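Local coordinates for protein afamin (Homo sapiens, PDB 6FAK) that carries hydrophobic molecules in body fluids, binds vitamin E and keeps lipidated Wnt proteins soluble and active, at residues I235-D240 / S261-H266. Residues are numbered along the deposited sequence; the frame is centred on the assembly and turned at random.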
ATOM      1  N   ILE A 235      -2.952 -24.548  -4.244  1.00 28.45           N
ATOM      2  CA  ILE A 235      -1.671 -24.609  -3.531  1.00 29.22           C
ATOM      3  C   ILE A 235      -0.518 -24.398  -4.491  1.00 30.27           C
ATOM      4  O   ILE A 235       0.380 -23.629  -4.206  1.00 30.30           O
ATOM      5  CB  ILE A 235      -1.483 -25.888  -2.678  1.00 29.53           C
ATOM      6  CG1 ILE A 235      -2.481 -25.889  -1.531  1.00 29.24           C
ATOM      7  CG2 ILE A 235      -0.053 -26.037  -2.176  1.00 29.65           C
ATOM      8  CD1 ILE A 235      -2.463 -24.701  -0.611  1.00 29.81           C
ATOM      9  N   SER A 236      -0.597 -24.982  -5.665  1.00 30.34           N
ATOM     10  CA  SER A 236       0.417 -24.783  -6.675  1.00 30.97           C
ATOM     11  C   SER A 236       0.554 -23.303  -7.111  1.00 30.89           C
ATOM     12  O   SER A 236       1.681 -22.771  -7.234  1.00 30.56           O
ATOM     13  CB  SER A 236       0.122 -25.693  -7.880  1.00 32.29           C
ATOM     14  OG  SER A 236       1.180 -25.596  -8.790  1.00 34.22           O
ATOM     15  N   LEU A 237      -0.588 -22.642  -7.268  1.00 30.00           N
ATOM     16  CA  LEU A 237      -0.638 -21.236  -7.651  1.00 30.57           C
ATOM     17  C   LEU A 237      -0.090 -20.353  -6.523  1.00 29.55           C
ATOM     18  O   LEU A 237       0.648 -19.407  -6.781  1.00 28.81           O
ATOM     19  CB  LEU A 237      -2.060 -20.838  -8.017  1.00 31.01           C
ATOM     20  CG  LEU A 237      -2.363 -19.443  -8.521  1.00 32.73           C
ATOM     21  CD1 LEU A 237      -1.510 -19.120  -9.753  1.00 34.23           C
ATOM     22  CD2 LEU A 237      -3.844 -19.289  -8.807  1.00 33.02           C
ATOM     23  N   VAL A 238      -0.464 -20.674  -5.292  1.00 28.96           N
ATOM     24  CA  VAL A 238       0.017 -19.980  -4.122  1.00 29.13           C
ATOM     25  C   VAL A 238       1.543 -20.023  -4.029  1.00 29.56           C
ATOM     26  O   VAL A 238       2.146 -19.001  -3.659  1.00 28.63           O
ATOM     27  CB  VAL A 238      -0.616 -20.490  -2.832  1.00 29.26           C
ATOM     28  CG1 VAL A 238       0.160 -20.038  -1.580  1.00 29.50           C
ATOM     29  CG2 VAL A 238      -2.063 -20.048  -2.766  1.00 29.62           C
ATOM     30  N   GLU A 239       2.157 -21.163  -4.357  1.00 30.29           N
ATOM     31  CA  GLU A 239       3.625 -21.259  -4.434  1.00 31.95           C
ATOM     32  C   GLU A 239       4.251 -20.283  -5.433  1.00 31.23           C
ATOM     33  O   GLU A 239       5.245 -19.613  -5.091  1.00 30.01           O
ATOM     34  CB  GLU A 239       4.090 -22.698  -4.750  1.00 35.95           C
ATOM     35  CG  GLU A 239       3.853 -23.654  -3.605  1.00 39.85           C
ATOM     36  CD  GLU A 239       5.070 -23.801  -2.716  1.00 44.01           C
ATOM     37  OE1 GLU A 239       5.830 -22.816  -2.526  1.00 44.50           O
ATOM     38  OE2 GLU A 239       5.294 -24.923  -2.219  1.00 49.70           O
ATOM     39  N   ASP A 240       3.649 -20.166  -6.617  1.00 30.56           N
ATOM     40  CA  ASP A 240       4.080 -19.200  -7.612  1.00 30.78           C
ATOM     41  C   ASP A 240       3.897 -17.746  -7.136  1.00 29.12           C
ATOM     42  O   ASP A 240       4.818 -16.910  -7.305  1.00 28.56           O
ATOM     43  CB  ASP A 240       3.372 -19.405  -8.952  1.00 32.92           C
ATOM     44  CG  ASP A 240       3.814 -20.682  -9.709  1.00 37.41           C
ATOM     45  OD1 ASP A 240       4.808 -21.351  -9.355  1.00 38.67           O
ATOM     46  OD2 ASP A 240       3.124 -21.032 -10.696  1.00 40.15           O
ATOM     47  N   SER A 261       4.882 -12.841 -14.742  1.00 35.30           N
ATOM     48  CA  SER A 261       4.513 -13.516 -15.977  1.00 39.57           C
ATOM     49  C   SER A 261       4.235 -15.024 -15.753  1.00 38.74           C
ATOM     50  O   SER A 261       3.256 -15.576 -16.260  1.00 39.47           O
ATOM     51  CB  SER A 261       5.583 -13.295 -17.044  1.00 42.03           C
ATOM     52  OG  SER A 261       5.346 -14.144 -18.132  1.00 46.82           O
ATOM     53  N   LYS A 262       5.052 -15.674 -14.949  1.00 39.64           N
ATOM     54  CA  LYS A 262       4.783 -17.069 -14.568  1.00 40.29           C
ATOM     55  C   LYS A 262       3.400 -17.255 -13.897  1.00 38.58           C
ATOM     56  O   LYS A 262       2.670 -18.182 -14.233  1.00 38.78           O
ATOM     57  CB  LYS A 262       5.887 -17.584 -13.646  1.00 43.45           C
ATOM     58  CG  LYS A 262       5.814 -19.079 -13.310  1.00 48.70           C
ATOM     59  CD  LYS A 262       7.045 -19.524 -12.533  1.00 54.41           C
ATOM     60  CE  LYS A 262       7.122 -21.041 -12.417  1.00 63.10           C
ATOM     61  NZ  LYS A 262       8.175 -21.505 -11.453  1.00 68.47           N
ATOM     62  N   VAL A 263       3.055 -16.405 -12.930  1.00 34.50           N
ATOM     63  CA  VAL A 263       1.776 -16.488 -12.256  1.00 34.85           C
ATOM     64  C   VAL A 263       0.603 -16.348 -13.291  1.00 38.05           C
ATOM     65  O   VAL A 263      -0.335 -17.183 -13.310  1.00 35.11           O
ATOM     66  CB  VAL A 263       1.677 -15.471 -11.091  1.00 34.64           C
ATOM     67  CG1 VAL A 263       0.264 -15.297 -10.591  1.00 33.93           C
ATOM     68  CG2 VAL A 263       2.583 -15.869  -9.915  1.00 35.38           C
ATOM     69  N   MET A 264       0.705 -15.368 -14.186  1.00 37.85           N
ATOM     70  CA  MET A 264      -0.366 -15.098 -15.152  1.00 39.75           C
ATOM     71  C   MET A 264      -0.507 -16.241 -16.152  1.00 40.02           C
ATOM     72  O   MET A 264      -1.635 -16.694 -16.441  1.00 39.86           O
ATOM     73  CB  MET A 264      -0.126 -13.750 -15.849  1.00 42.32           C
ATOM     74  CG  MET A 264      -0.070 -12.584 -14.883  1.00 42.02           C
ATOM     75  SD  MET A 264      -1.434 -12.613 -13.707  1.00 43.61           S
ATOM     76  CE  MET A 264      -0.995 -11.271 -12.612  1.00 47.61           C
ATOM     77  N   ASN A 265       0.631 -16.751 -16.602  1.00 39.50           N
ATOM     78  CA  ASN A 265       0.667 -17.951 -17.423  1.00 43.39           C
ATOM     79  C   ASN A 265       0.097 -19.182 -16.715  1.00 46.90           C
ATOM     80  O   ASN A 265      -0.667 -19.926 -17.335  1.00 48.07           O
ATOM     81  CB  ASN A 265       2.080 -18.215 -17.965  1.00 42.96           C
ATOM     82  CG  ASN A 265       2.542 -17.115 -18.962  1.00 49.30           C
ATOM     83  OD1 ASN A 265       1.755 -16.228 -19.372  1.00 52.10           O
ATOM     84  ND2 ASN A 265       3.825 -17.157 -19.336  1.00 50.06           N
ATOM     85  N   HIS A 266       0.463 -19.410 -15.455  1.00 43.47           N
ATOM     86  CA  HIS A 266      -0.170 -20.477 -14.625  1.00 43.21           C
ATOM     87  C   HIS A 266      -1.717 -20.330 -14.577  1.00 44.03           C
ATOM     88  O   HIS A 266      -2.451 -21.265 -14.876  1.00 49.10           O
ATOM     89  CB  HIS A 266       0.412 -20.461 -13.214  1.00 43.22           C
ATOM     90  CG  HIS A 266       0.068 -21.645 -12.375  1.00 42.13           C
ATOM     91  ND1 HIS A 266       0.913 -22.104 -11.396  1.00 45.93           N
ATOM     92  CD2 HIS A 266      -1.005 -22.471 -12.359  1.00 45.04           C
ATOM     93  CE1 HIS A 266       0.386 -23.163 -10.816  1.00 44.55           C
ATOM     94  NE2 HIS A 266      -0.781 -23.403 -11.380  1.00 44.62           N
TER
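The imidazole of H266 reaches across from helix 253-268 to D240 on helix 231-250, and its ND1 donates a nearly straight hydrogen bond to D240 OD2 (2.6 Å, 176°). The acceptor lies in the ring plane, whereas the ring approaches the carboxylate on its anti side and tilted out of the carboxylate plane, the two planes standing 71° apart. With CG of H266 anti to the backbone N (chi1 -168°), the ring reaches across to the side chains of helix 231-250, where L237 CD1 covers one face in a CH-pi contact 4.2 Å from the ring centroid. S236 lies at the ring edge, its OG 3.3 Å from H266 CE1.

Beneath this polar pair the segments 235-240 and 261-266, nearly antiparallel with axes 9.8 Å apart at closest approach, close over buried aliphatic groups. V263 CG2 packs against the D240 backbone, 3.6 Å from D240 O, and also meets D240 CB; V263 CG1 lies 4.3 Å from L237 CD1. V263 also meets V241 and N244 further along helix 231-250, and L237 carries the apolar layer on to L222 of helix 216-225, all within the region of the second albumin domain that forms the pocket for hydrophobic ligands.

The outer side is looser. K262, exposed and fully extended, crosses the D240 side chain at about a right angle, and its NZ comes no nearer than 4.0 Å to D240 OD1, a long salt bridge. H266 NE2 is hydrogen-bonded to E233, one turn before L237, so both ring nitrogens are held by carboxylates and the rotation of the imidazole is fixed. Acidic partners at both nitrogens would be expected to favour a protonated, positively charged H266, whereas K262 could add only a weak electrostatic contribution at its distance from D240.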